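Local structure of putative c-1-tetrahydrofolate synthase, cytoplasmic (Leishmania major, 4A26) at residues S42-Q47 / N71-E76; V82-V87 / E111-E116; G165-V170 / L208-I213; D203-L208 / G226-E231; A124-P129 / F144-A149. The protein probably interconverts one-carbon tetrahydrofolates, oxidising 5,10-methylenetetrahydrofolate with NAD(P)+ and hydrolysing the resulting methenyl form to 10-formyltetrahydrofolate. One frame throughout, in Å; residues are numbered along the deposited sequence.

Contact 1: S42-Q47 / N71-E76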
# COMPACT_ATOMS: atom_id res chain seq x y z
N SER A 42 -5.26 -25.74 3.06
CA SER A 42 -6.46 -24.98 2.72
C SER A 42 -7.59 -25.31 3.69
O SER A 42 -7.65 -26.42 4.22
CB SER A 42 -6.90 -25.25 1.28
OG SER A 42 -7.19 -26.62 1.09
N ILE A 43 -8.46 -24.33 3.91
CA ILE A 43 -9.68 -24.55 4.67
C ILE A 43 -10.86 -24.19 3.77
O ILE A 43 -10.91 -23.09 3.22
CB ILE A 43 -9.72 -23.72 5.96
CG1 ILE A 43 -8.57 -24.11 6.89
CG2 ILE A 43 -11.03 -23.93 6.69
CD1 ILE A 43 -8.45 -23.25 8.13
N ILE A 44 -11.78 -25.13 3.61
CA ILE A 44 -13.02 -24.88 2.88
C ILE A 44 -14.18 -25.22 3.82
O ILE A 44 -14.13 -26.22 4.55
CB ILE A 44 -13.10 -25.71 1.57
CG1 ILE A 44 -14.33 -25.30 0.75
CG2 ILE A 44 -13.15 -27.21 1.87
CD1 ILE A 44 -14.48 -26.09 -0.54
N VAL A 45 -15.21 -24.37 3.80
CA VAL A 45 -16.36 -24.52 4.68
C VAL A 45 -17.61 -24.73 3.82
O VAL A 45 -17.85 -23.99 2.86
CB VAL A 45 -16.54 -23.28 5.58
CG1 VAL A 45 -17.81 -23.39 6.41
CG2 VAL A 45 -15.32 -23.12 6.47
N GLY A 46 -18.39 -25.73 4.18
CA GLY A 46 -19.52 -26.15 3.35
C GLY A 46 -19.05 -26.99 2.18
O GLY A 46 -17.96 -27.55 2.21
N GLN A 47 -19.88 -27.07 1.14
CA GLN A 47 -19.67 -28.01 0.05
C GLN A 47 -20.00 -27.41 -1.33
O GLN A 47 -20.52 -28.10 -2.21
CB GLN A 47 -20.52 -29.28 0.30
CG GLN A 47 -20.01 -30.17 1.43
CD GLN A 47 -18.97 -31.18 0.97
OE1 GLN A 47 -19.29 -32.14 0.26
NE2 GLN A 47 -17.72 -30.99 1.38
N ASN A 71 -5.81 -30.48 3.21
CA ASN A 71 -7.18 -30.01 3.03
C ASN A 71 -8.00 -30.26 4.29
O ASN A 71 -8.12 -31.40 4.75
CB ASN A 71 -7.85 -30.69 1.83
CG ASN A 71 -9.20 -30.07 1.48
OD1 ASN A 71 -9.42 -28.86 1.69
ND2 ASN A 71 -10.11 -30.88 0.94
N VAL A 72 -8.52 -29.17 4.85
CA VAL A 72 -9.44 -29.23 5.98
C VAL A 72 -10.83 -28.87 5.46
O VAL A 72 -11.03 -27.77 4.95
CB VAL A 72 -9.03 -28.25 7.08
CG1 VAL A 72 -10.03 -28.27 8.22
CG2 VAL A 72 -7.63 -28.57 7.58
N GLU A 73 -11.79 -29.79 5.59
CA GLU A 73 -13.16 -29.56 5.12
C GLU A 73 -14.13 -29.49 6.30
O GLU A 73 -14.46 -30.51 6.90
CB GLU A 73 -13.59 -30.64 4.14
CG GLU A 73 -12.65 -30.81 2.95
CD GLU A 73 -13.21 -31.72 1.87
OE1 GLU A 73 -14.45 -31.82 1.76
OE2 GLU A 73 -12.41 -32.33 1.13
N LEU A 74 -14.59 -28.28 6.61
CA LEU A 74 -15.51 -28.05 7.72
C LEU A 74 -16.95 -27.99 7.21
O LEU A 74 -17.19 -27.59 6.07
CB LEU A 74 -15.17 -26.75 8.44
CG LEU A 74 -13.76 -26.64 9.04
CD1 LEU A 74 -13.54 -25.25 9.61
CD2 LEU A 74 -13.51 -27.70 10.10
N PRO A 75 -17.92 -28.40 8.06
CA PRO A 75 -19.33 -28.31 7.67
C PRO A 75 -19.80 -26.90 7.33
O PRO A 75 -19.15 -25.92 7.70
CB PRO A 75 -20.07 -28.83 8.91
CG PRO A 75 -19.10 -29.71 9.58
CD PRO A 75 -17.76 -29.08 9.36
N GLU A 76 -20.92 -26.80 6.62
CA GLU A 76 -21.43 -25.52 6.14
C GLU A 76 -21.98 -24.65 7.26
O GLU A 76 -21.96 -23.42 7.16
CB GLU A 76 -22.52 -25.76 5.09
CG GLU A 76 -22.86 -24.56 4.23
CD GLU A 76 -23.35 -24.97 2.85
OE1 GLU A 76 -22.49 -25.31 2.00
OE2 GLU A 76 -24.58 -24.97 2.64
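Strand 42-45 meets strand 71-74 in parallel register, S42 beside N71 through V45 beside L74, and four backbone bonds knit the two edges. I44 bonds through both its backbone atoms: its N gives to V72 O at 3.1 Å, and its O takes the proton of L74 N at 2.9 Å. V72 N to S42 O and G46 N to L74 O complete the set. On one face of the sheet I43 and V72 run side by side, while I43 CG2 reaches L74 CD1 at 4.1 Å and V45 CG2 rests on L74 CB. The other face carries S42, I44, N71 and E73, with I44 CG2 against E73 CG at 3.8 Å. On this face S42 OG has H59 NE2 of helix 49-64 as its main partner; N71 OD1, 3.2 Å from S42 OG, is a weak, competing one. These strands and the intervening helix 49-64 make a right-handed beta-alpha-beta crossover of the catalytic domain; the helix covers the S42/I44 face, and helix 80-91 lies under I43 and L74. Beyond V45, E76, with CG anti to its backbone N (chi1 -163°), brings OE1 to the backbone N of Q47 at 3.3 Å and passes alongside G46 CA. The Q47 chain folds at chi2, and its NE2 makes a weak bond to E73 OE1, amide and carboxylate nearly coplanar.

Contact 2: V82-V87 / E111-E116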
# COMPACT_ATOMS: atom_id res chain seq x y z
N VAL A 82 -15.06 -22.27 15.93
CA VAL A 82 -14.53 -23.58 15.53
C VAL A 82 -13.68 -23.48 14.25
O VAL A 82 -12.65 -24.14 14.15
CB VAL A 82 -15.66 -24.61 15.33
CG1 VAL A 82 -15.10 -25.92 14.81
CG2 VAL A 82 -16.40 -24.84 16.64
N LEU A 83 -14.11 -22.67 13.29
CA LEU A 83 -13.30 -22.38 12.11
C LEU A 83 -11.93 -21.86 12.52
O LEU A 83 -10.90 -22.38 12.11
CB LEU A 83 -13.99 -21.35 11.21
CG LEU A 83 -13.18 -20.81 10.02
CD1 LEU A 83 -12.84 -21.94 9.05
CD2 LEU A 83 -13.93 -19.69 9.31
N GLU A 84 -11.93 -20.82 13.35
CA GLU A 84 -10.70 -20.17 13.80
C GLU A 84 -9.78 -21.12 14.57
O GLU A 84 -8.56 -20.99 14.49
CB GLU A 84 -11.03 -18.95 14.66
CG GLU A 84 -11.62 -17.78 13.87
CD GLU A 84 -11.65 -16.49 14.66
OE1 GLU A 84 -11.74 -16.55 15.91
OE2 GLU A 84 -11.56 -15.42 14.03
N VAL A 85 -10.36 -22.06 15.31
CA VAL A 85 -9.59 -23.09 16.01
C VAL A 85 -8.78 -23.91 15.01
O VAL A 85 -7.59 -24.15 15.20
CB VAL A 85 -10.50 -24.02 16.85
CG1 VAL A 85 -9.80 -25.34 17.16
CG2 VAL A 85 -10.93 -23.32 18.13
N ASN A 86 -9.45 -24.35 13.94
CA ASN A 86 -8.78 -25.09 12.88
C ASN A 86 -7.73 -24.26 12.16
O ASN A 86 -6.70 -24.78 11.74
CB ASN A 86 -9.78 -25.64 11.86
CG ASN A 86 -10.64 -26.74 12.44
OD1 ASN A 86 -10.33 -27.93 12.29
ND2 ASN A 86 -11.71 -26.36 13.11
N VAL A 87 -7.99 -22.96 12.02
CA VAL A 87 -6.99 -22.04 11.46
C VAL A 87 -5.78 -21.97 12.39
O VAL A 87 -4.64 -22.01 11.93
CB VAL A 87 -7.56 -20.62 11.22
CG1 VAL A 87 -6.48 -19.69 10.69
CG2 VAL A 87 -8.73 -20.67 10.25
N GLU A 111 -15.40 -13.31 7.26
CA GLU A 111 -14.22 -13.70 6.48
C GLU A 111 -12.94 -13.00 6.94
O GLU A 111 -11.94 -13.66 7.21
CB GLU A 111 -14.43 -13.42 4.99
CG GLU A 111 -15.56 -14.22 4.37
CD GLU A 111 -15.68 -14.02 2.86
OE1 GLU A 111 -14.71 -13.53 2.24
OE2 GLU A 111 -16.74 -14.37 2.30
N ASN A 112 -12.99 -11.68 7.01
CA ASN A 112 -11.84 -10.88 7.46
C ASN A 112 -11.34 -11.33 8.84
O ASN A 112 -10.13 -11.34 9.09
CB ASN A 112 -12.18 -9.39 7.50
CG ASN A 112 -12.38 -8.79 6.12
OD1 ASN A 112 -11.84 -9.28 5.14
ND2 ASN A 112 -13.17 -7.72 6.05
N ARG A 113 -12.27 -11.70 9.71
CA ARG A 113 -11.95 -12.18 11.06
C ARG A 113 -11.30 -13.57 11.03
O ARG A 113 -10.38 -13.84 11.80
CB ARG A 113 -13.21 -12.16 11.94
CG ARG A 113 -13.07 -12.84 13.30
CD ARG A 113 -14.01 -12.21 14.34
NE ARG A 113 -14.52 -13.20 15.30
CZ ARG A 113 -13.82 -13.77 16.28
NH1 ARG A 113 -12.53 -13.47 16.46
NH2 ARG A 113 -14.40 -14.65 17.09
N ALA A 114 -11.79 -14.44 10.14
CA ALA A 114 -11.19 -15.77 9.97
C ALA A 114 -9.80 -15.68 9.36
O ALA A 114 -8.93 -16.48 9.69
CB ALA A 114 -12.08 -16.64 9.10
N ILE A 115 -9.59 -14.70 8.48
CA ILE A 115 -8.29 -14.47 7.85
C ILE A 115 -7.27 -13.82 8.81
O ILE A 115 -6.07 -14.07 8.70
CB ILE A 115 -8.43 -13.57 6.60
CG1 ILE A 115 -9.17 -14.33 5.48
CG2 ILE A 115 -7.07 -13.13 6.09
CD1 ILE A 115 -9.78 -13.42 4.43
N GLU A 116 -7.75 -13.01 9.75
CA GLU A 116 -6.88 -12.32 10.70
C GLU A 116 -6.19 -13.33 11.63
O GLU A 116 -5.06 -13.09 12.08
CB GLU A 116 -7.66 -11.27 11.51
CG GLU A 116 -6.92 -9.94 11.72
CD GLU A 116 -6.91 -9.04 10.47
OE1 GLU A 116 -7.17 -9.53 9.35
OE2 GLU A 116 -6.64 -7.82 10.61
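Helices 82-87 and 111-116 run roughly parallel, 28° between their directions and axes 9.6 Å apart at closest, with E84 and A114 the nearest pair of CA atoms. A small residue sits at this approach: A114 CB is met by L83 CD2 at 3.6 Å, and V87 CG1 lies beyond it, 4.2 Å from A114 O. L83 has its CG anti to the backbone N (chi1 172°), and its other methyl, CD1, lies over the strands, against I43 and L74. E84 bridges to R113 at the more polar side. Its chain is extended beyond CG and lays the carboxylate over one face of the guanidinium, the two planes turned 76° apart. E84 OE1 is 3.2 Å from R113 NH1, a salt bridge made by charge alone, since the oxygen lies well out of the guanidinium plane and no N-H points at it. The second oxygen, E84 OE2, lies against R113 CG and close to R113 O, an acceptor like itself to which it makes no bond. Both helices belong to the catalytic domain, where helix 80-91 follows strand 68-74 and packs on the parallel sheet through L83 and V87. E84 also touches K117, and R113 N is hydrogen-bonded to N110 OD1 at the start of its helix. Farther along helix 111-116, E116 OE2 forms a salt bridge with R140 of the second subunit.

Contact 3: G165-V170 / L208-I213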
# COMPACT_ATOMS: atom_id res chain seq x y z
N GLY A 165 11.71 2.84 -15.51
CA GLY A 165 11.78 3.99 -16.42
C GLY A 165 10.61 4.13 -17.37
O GLY A 165 10.58 5.05 -18.20
N LYS A 166 9.64 3.24 -17.26
CA LYS A 166 8.50 3.21 -18.17
C LYS A 166 7.26 3.82 -17.53
O LYS A 166 7.18 3.96 -16.31
CB LYS A 166 8.22 1.77 -18.61
CG LYS A 166 9.43 1.03 -19.20
CD LYS A 166 9.96 1.71 -20.46
CE LYS A 166 11.03 0.88 -21.13
NZ LYS A 166 11.36 1.39 -22.49
N ARG A 167 6.29 4.18 -18.38
CA ARG A 167 5.00 4.66 -17.91
C ARG A 167 4.04 3.47 -17.92
O ARG A 167 4.08 2.65 -18.83
CB ARG A 167 4.49 5.78 -18.81
CG ARG A 167 5.46 6.95 -18.93
CD ARG A 167 5.09 7.94 -20.02
NE ARG A 167 4.12 8.93 -19.56
CZ ARG A 167 3.94 10.14 -20.11
NH1 ARG A 167 4.66 10.54 -21.16
NH2 ARG A 167 3.02 10.96 -19.60
N ALA A 168 3.21 3.38 -16.89
CA ALA A 168 2.29 2.26 -16.74
C ALA A 168 0.91 2.75 -16.32
O ALA A 168 0.78 3.71 -15.55
CB ALA A 168 2.82 1.27 -15.71
N VAL A 169 -0.12 2.08 -16.82
CA VAL A 169 -1.49 2.35 -16.40
C VAL A 169 -2.13 1.05 -15.93
O VAL A 169 -2.14 0.07 -16.66
CB VAL A 169 -2.31 2.96 -17.54
CG1 VAL A 169 -3.77 3.10 -17.13
CG2 VAL A 169 -1.72 4.31 -17.93
N VAL A 170 -2.63 1.05 -14.70
CA VAL A 170 -3.39 -0.06 -14.16
C VAL A 170 -4.86 0.32 -14.21
O VAL A 170 -5.29 1.22 -13.49
CB VAL A 170 -2.99 -0.39 -12.71
CG1 VAL A 170 -3.81 -1.57 -12.18
CG2 VAL A 170 -1.50 -0.68 -12.61
N LEU A 208 -3.56 6.23 -21.17
CA LEU A 208 -3.21 5.07 -22.00
C LEU A 208 -2.39 5.44 -23.24
O LEU A 208 -1.60 4.63 -23.72
CB LEU A 208 -4.48 4.31 -22.45
CG LEU A 208 -5.10 3.33 -21.45
CD1 LEU A 208 -6.38 2.78 -22.03
CD2 LEU A 208 -4.14 2.19 -21.13
N ARG A 209 -2.59 6.65 -23.76
CA ARG A 209 -1.90 7.12 -24.96
C ARG A 209 -0.38 7.02 -24.85
O ARG A 209 0.30 6.79 -25.85
CB ARG A 209 -2.30 8.57 -25.27
CG ARG A 209 -1.79 9.09 -26.61
CD ARG A 209 -2.26 10.52 -26.90
NE ARG A 209 -1.95 11.46 -25.82
CZ ARG A 209 -0.74 11.95 -25.56
NH1 ARG A 209 0.32 11.61 -26.30
NH2 ARG A 209 -0.57 12.80 -24.55
N THR A 210 0.14 7.19 -23.64
CA THR A 210 1.59 7.15 -23.40
C THR A 210 2.04 5.94 -22.57
O THR A 210 3.20 5.87 -22.18
CB THR A 210 2.06 8.44 -22.71
OG1 THR A 210 1.54 8.49 -21.38
CG2 THR A 210 1.60 9.67 -23.49
N ALA A 211 1.14 5.00 -22.32
CA ALA A 211 1.42 3.85 -21.45
C ALA A 211 2.24 2.79 -22.16
O ALA A 211 1.75 2.14 -23.09
CB ALA A 211 0.13 3.24 -20.93
N ASP A 212 3.48 2.61 -21.71
CA ASP A 212 4.34 1.55 -22.21
C ASP A 212 3.86 0.18 -21.74
O ASP A 212 4.07 -0.84 -22.40
CB ASP A 212 5.78 1.79 -21.76
CG ASP A 212 6.38 3.03 -22.39
OD1 ASP A 212 6.53 3.04 -23.63
OD2 ASP A 212 6.70 3.99 -21.66
N ILE A 213 3.21 0.17 -20.58
CA ILE A 213 2.63 -1.03 -20.01
C ILE A 213 1.16 -0.74 -19.68
O ILE A 213 0.81 0.39 -19.33
CB ILE A 213 3.42 -1.47 -18.75
CG1 ILE A 213 4.87 -1.80 -19.15
CG2 ILE A 213 2.75 -2.66 -18.07
CD1 ILE A 213 5.76 -2.26 -18.01
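V169 packs into the turn that follows helix 201-209: its CG2 touches A211 CB at 3.7 Å, and the L208 side chain crosses it at about a right angle, L208 CD2 lying 4.1 Å from V169 CB. This is the close, buried part. Beside it A168 pairs with I213 in a parallel bridge, held by I213 N to R167 O at 3.2 Å and by V169 N to I213 O; A168 CB and I213 CB lie 4.1 Å apart. Strands 167-171 and 213-216 are neighbours in the parallel sheet of the Rossmann-type NAD(P)-binding domain, so the turn delivers the chain from helix to sheet. Toward the N-terminal end of the strand the contact is more polar, partly exposed and held by weak bonds. D212 N bonds weakly to R167 O, and D212 OD2 weakly to R167 N, while D212 OD1 is bridged to K230. K166 CB against D212 CB is the loose margin. R167, bent at chi3, lays its guanidinium over T210 OG1, which sits 3.1 Å above the plane near its centre without a hydrogen bond. The guanidinium's stronger partners are on the second subunit: a salt bridge with D206 and a cation-pi contact with Y207.

Contact 4: D203-L208 / G226-E231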
# COMPACT_ATOMS: atom_id res chain seq x y z
N ASP A 203 -9.58 11.20 -19.79
CA ASP A 203 -8.32 11.07 -19.05
C ASP A 203 -7.80 9.64 -19.19
O ASP A 203 -6.66 9.43 -19.58
CB ASP A 203 -8.50 11.42 -17.57
CG ASP A 203 -8.93 12.87 -17.35
OD1 ASP A 203 -8.98 13.66 -18.32
OD2 ASP A 203 -9.22 13.22 -16.19
N MET A 204 -8.65 8.66 -18.88
CA MET A 204 -8.28 7.25 -19.06
C MET A 204 -7.60 7.08 -20.41
O MET A 204 -6.47 6.59 -20.48
CB MET A 204 -9.51 6.35 -18.98
CG MET A 204 -9.21 4.85 -19.10
SD MET A 204 -10.43 3.96 -20.08
CE MET A 204 -10.15 4.71 -21.68
N ILE A 205 -8.27 7.52 -21.47
CA ILE A 205 -7.69 7.48 -22.82
C ILE A 205 -6.35 8.22 -22.89
O ILE A 205 -5.40 7.72 -23.47
CB ILE A 205 -8.66 8.06 -23.88
CG1 ILE A 205 -9.86 7.12 -24.08
CG2 ILE A 205 -7.95 8.26 -25.21
CD1 ILE A 205 -10.92 7.66 -25.01
N ASP A 206 -6.28 9.41 -22.28
CA ASP A 206 -5.06 10.22 -22.32
C ASP A 206 -3.89 9.52 -21.65
O ASP A 206 -2.78 9.50 -22.18
CB ASP A 206 -5.29 11.60 -21.68
CG ASP A 206 -4.10 12.54 -21.86
OD1 ASP A 206 -3.51 12.55 -22.96
OD2 ASP A 206 -3.76 13.27 -20.91
N TYR A 207 -4.15 8.93 -20.48
CA TYR A 207 -3.13 8.17 -19.76
C TYR A 207 -2.63 6.98 -20.58
O TYR A 207 -1.42 6.75 -20.67
CB TYR A 207 -3.66 7.67 -18.41
CG TYR A 207 -3.77 8.74 -17.34
CD1 TYR A 207 -2.64 9.39 -16.86
CD2 TYR A 207 -5.00 9.07 -16.79
CE1 TYR A 207 -2.74 10.35 -15.86
CE2 TYR A 207 -5.11 10.04 -15.80
CZ TYR A 207 -3.98 10.67 -15.34
OH TYR A 207 -4.08 11.63 -14.35
N LEU A 208 -3.56 6.23 -21.17
CA LEU A 208 -3.21 5.07 -22.00
C LEU A 208 -2.39 5.44 -23.24
O LEU A 208 -1.60 4.63 -23.72
CB LEU A 208 -4.48 4.31 -22.45
CG LEU A 208 -5.10 3.33 -21.45
CD1 LEU A 208 -6.38 2.78 -22.03
CD2 LEU A 208 -4.14 2.19 -21.13
N GLY A 226 -8.14 -1.24 -29.08
CA GLY A 226 -6.77 -1.32 -29.57
C GLY A 226 -6.12 0.01 -29.89
O GLY A 226 -4.91 0.15 -29.72
N GLU A 227 -6.90 0.98 -30.34
CA GLU A 227 -6.36 2.29 -30.71
C GLU A 227 -5.90 3.12 -29.50
O GLU A 227 -5.13 4.07 -29.67
CB GLU A 227 -7.37 3.10 -31.52
CG GLU A 227 -8.68 3.39 -30.79
CD GLU A 227 -9.26 4.74 -31.14
OE1 GLU A 227 -8.58 5.76 -30.92
OE2 GLU A 227 -10.41 4.79 -31.63
N TRP A 228 -6.38 2.79 -28.31
CA TRP A 228 -5.97 3.50 -27.09
C TRP A 228 -4.59 3.04 -26.63
O TRP A 228 -3.93 3.73 -25.85
CB TRP A 228 -6.97 3.28 -25.96
CG TRP A 228 -8.39 3.66 -26.29
CD1 TRP A 228 -8.82 4.48 -27.29
CD2 TRP A 228 -9.57 3.24 -25.58
NE1 TRP A 228 -10.19 4.58 -27.27
CE2 TRP A 228 -10.67 3.83 -26.23
CE3 TRP A 228 -9.79 2.42 -24.47
CZ2 TRP A 228 -11.99 3.63 -25.80
CZ3 TRP A 228 -11.10 2.22 -24.05
CH2 TRP A 228 -12.18 2.82 -24.72
N ILE A 229 -4.16 1.87 -27.10
CA ILE A 229 -2.89 1.29 -26.69
C ILE A 229 -1.77 1.95 -27.48
O ILE A 229 -1.86 2.07 -28.70
CB ILE A 229 -2.86 -0.25 -26.94
CG1 ILE A 229 -4.11 -0.92 -26.35
CG2 ILE A 229 -1.59 -0.86 -26.37
CD1 ILE A 229 -4.52 -0.42 -24.98
N LYS A 230 -0.72 2.37 -26.79
CA LYS A 230 0.44 2.98 -27.43
C LYS A 230 1.14 1.96 -28.31
O LYS A 230 1.33 0.81 -27.91
CB LYS A 230 1.40 3.51 -26.37
CG LYS A 230 2.64 4.23 -26.91
CD LYS A 230 3.67 4.42 -25.79
CE LYS A 230 4.91 5.16 -26.26
NZ LYS A 230 5.92 5.28 -25.17
N GLU A 231 1.54 2.39 -29.49
CA GLU A 231 2.21 1.53 -30.46
C GLU A 231 3.51 0.98 -29.86
O GLU A 231 4.44 1.74 -29.58
CB GLU A 231 2.49 2.31 -31.75
CG GLU A 231 2.61 1.46 -32.99
CD GLU A 231 2.61 2.30 -34.25
OE1 GLU A 231 1.75 3.21 -34.36
OE2 GLU A 231 3.47 2.07 -35.13
O HOH W 1 -0.76 1.91 -23.99
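The indole of W228 presents one face to helix 203-208, and two side chains lie on it, M204 over the six-membered ring and I205 over the five-membered ring. M204 CE makes the CH-pi contact, 3.9 Å from the centroid of the W228 six-membered ring and displaced toward its rim. The sulfur stands farther off and oblique, M204 SD 5.2 Å from the same centroid, a Met-aromatic contact in which the methyl does the touching; bends at chi2 and chi3 turn that methyl onto the ring. I205 CG1 is 4.0 Å from the W228 five-membered centroid and only 9° off its normal, so it sits almost squarely over the pyrrole part, with CD1 close to NE1. L208 comes in obliquely near the root of the indole, its CD1 4.0 Å from W228 CB. The backbones do not bond directly here: L208 O and W228 O, both acceptors, are 3.3 Å apart. A water links L208 O to K230 N instead, donating to L208 O at 2.9 Å and accepting from K230 N at 2.8 Å. The extended K230 chain has D212 as the partner of its NZ. D206 and Y207 of the same helix face the second subunit. The indole thus packs by one face on helix 201-209 of the Rossmann-type NAD(P)-binding domain, from the connection between strands 213-216 and 234-237.

Contact 5: A124-P129 / F144-A149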
# COMPACT_ATOMS: atom_id res chain seq x y z
N ALA A 124 -0.37 -17.30 2.69
CA ALA A 124 0.03 -17.58 1.31
C ALA A 124 -0.64 -16.70 0.25
O ALA A 124 -0.05 -16.44 -0.81
CB ALA A 124 -0.22 -19.06 0.98
N ASP A 125 -1.87 -16.25 0.51
CA ASP A 125 -2.57 -15.35 -0.42
C ASP A 125 -2.24 -13.87 -0.19
O ASP A 125 -2.55 -13.02 -1.03
CB ASP A 125 -4.10 -15.57 -0.36
CG ASP A 125 -4.60 -16.56 -1.42
OD1 ASP A 125 -4.06 -16.55 -2.55
OD2 ASP A 125 -5.55 -17.32 -1.12
N ALA A 126 -1.60 -13.56 0.94
CA ALA A 126 -1.23 -12.18 1.28
C ALA A 126 -2.46 -11.30 1.49
O ALA A 126 -2.51 -10.17 1.00
CB ALA A 126 -0.33 -11.60 0.20
N LEU A 127 -3.44 -11.83 2.22
CA LEU A 127 -4.71 -11.14 2.47
C LEU A 127 -4.71 -10.32 3.77
O LEU A 127 -5.60 -9.50 3.98
CB LEU A 127 -5.85 -12.16 2.50
CG LEU A 127 -6.20 -12.77 1.14
CD1 LEU A 127 -6.93 -14.10 1.30
CD2 LEU A 127 -7.03 -11.80 0.31
N LEU A 128 -3.73 -10.56 4.64
CA LEU A 128 -3.60 -9.82 5.89
C LEU A 128 -3.16 -8.38 5.63
O LEU A 128 -2.36 -8.14 4.72
CB LEU A 128 -2.58 -10.50 6.82
CG LEU A 128 -3.02 -11.78 7.54
CD1 LEU A 128 -1.84 -12.42 8.23
CD2 LEU A 128 -4.11 -11.47 8.55
N PRO A 129 -3.70 -7.42 6.40
CA PRO A 129 -3.26 -6.02 6.26
C PRO A 129 -1.75 -5.82 6.43
O PRO A 129 -1.15 -5.05 5.68
CB PRO A 129 -4.02 -5.31 7.38
CG PRO A 129 -5.26 -6.11 7.54
CD PRO A 129 -4.89 -7.54 7.26
N PHE A 144 5.00 -12.61 1.44
CA PHE A 144 4.13 -13.00 0.34
C PHE A 144 3.58 -11.78 -0.40
O PHE A 144 3.17 -10.80 0.23
CB PHE A 144 2.95 -13.81 0.87
CG PHE A 144 3.34 -14.95 1.75
CD1 PHE A 144 3.80 -16.14 1.22
CD2 PHE A 144 3.25 -14.83 3.13
CE1 PHE A 144 4.16 -17.19 2.04
CE2 PHE A 144 3.60 -15.87 3.96
CZ PHE A 144 4.06 -17.06 3.41
N THR A 145 3.58 -11.86 -1.72
CA THR A 145 2.86 -10.90 -2.56
C THR A 145 1.60 -11.59 -3.08
O THR A 145 1.60 -12.81 -3.22
CB THR A 145 3.72 -10.43 -3.76
OG1 THR A 145 4.53 -11.52 -4.24
CG2 THR A 145 4.62 -9.29 -3.35
N PRO A 146 0.52 -10.82 -3.33
CA PRO A 146 -0.70 -11.42 -3.87
C PRO A 146 -0.42 -12.14 -5.18
O PRO A 146 0.20 -11.58 -6.08
CB PRO A 146 -1.62 -10.21 -4.09
CG PRO A 146 -1.16 -9.22 -3.12
CD PRO A 146 0.33 -9.39 -3.03
N CYS A 147 -0.90 -13.38 -5.28
CA CYS A 147 -0.54 -14.28 -6.37
C CYS A 147 -0.74 -13.69 -7.75
O CYS A 147 0.23 -13.48 -8.48
CB CYS A 147 -1.31 -15.59 -6.24
SG CYS A 147 -0.94 -16.47 -4.72
N THR A 148 -1.99 -13.41 -8.12
CA THR A 148 -2.30 -12.88 -9.44
C THR A 148 -1.46 -11.64 -9.73
O THR A 148 -0.89 -11.51 -10.82
CB THR A 148 -3.79 -12.55 -9.61
OG1 THR A 148 -4.56 -13.75 -9.43
CG2 THR A 148 -4.07 -11.99 -10.99
N ALA A 149 -1.35 -10.76 -8.74
CA ALA A 149 -0.55 -9.55 -8.87
C ALA A 149 0.89 -9.88 -9.21
O ALA A 149 1.44 -9.36 -10.19
CB ALA A 149 -0.62 -8.74 -7.58
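Two torsional features shape this contact: A126 adopts a positive phi of 65°, which turns its methyl toward F144 and P146, and F144 holds CG anti to its carbonyl carbon (chi1 -51°), which lays the ring across the backbone of A124. There A124 CA sits over one ring face, 4.2 Å from the F144 centroid and 16° off the normal, a CH-pi contact made by a backbone carbon. A126 CB fits into the bend of the opposing chain, 3.6 Å from F144 O and packed on F144 CB and P146 CD. D125 O lies against P146 CA at 3.7 Å. The C147 sulfur completes the contact, with SG 3.8 Å from D125 OD1 and close to A124 O. The polar backbone here is served by helix 279-297: N288 ND2 bonds to both A124 O and T145 O, while F144 and C147 pack on the same helix. D123 reaches across its own turn to L128 N. P146 is the N-cap residue of helix 147-159, and the turn 124-126 packs on the segment 144-147 that leads into that helix, near the middle of the chain, probably where the catalytic and NAD(P)-binding domains meet, beside helix 279-297.

How the contacts relate
Following the chain, contact 1 closes the beta-alpha-beta unit around helix 49-64, and contact 2 then brings helix 80-91 against helix 111-116; the two contacts touch, since helix 80-91 packs on both the sheet and helix 111-116. Contact 5 closes a short loop next, and L127 and L128 pack on I115 and E116 of contact 2, carrying the chain toward the NAD(P)-binding domain. Contacts 3 and 4 lie across the chain's centre from contacts 1 and 2. Their segments alternate, so they cross; they share L208 and are tied by the D212-K230 salt bridge. Contacts 1 and 3 have centres about 42 Å apart.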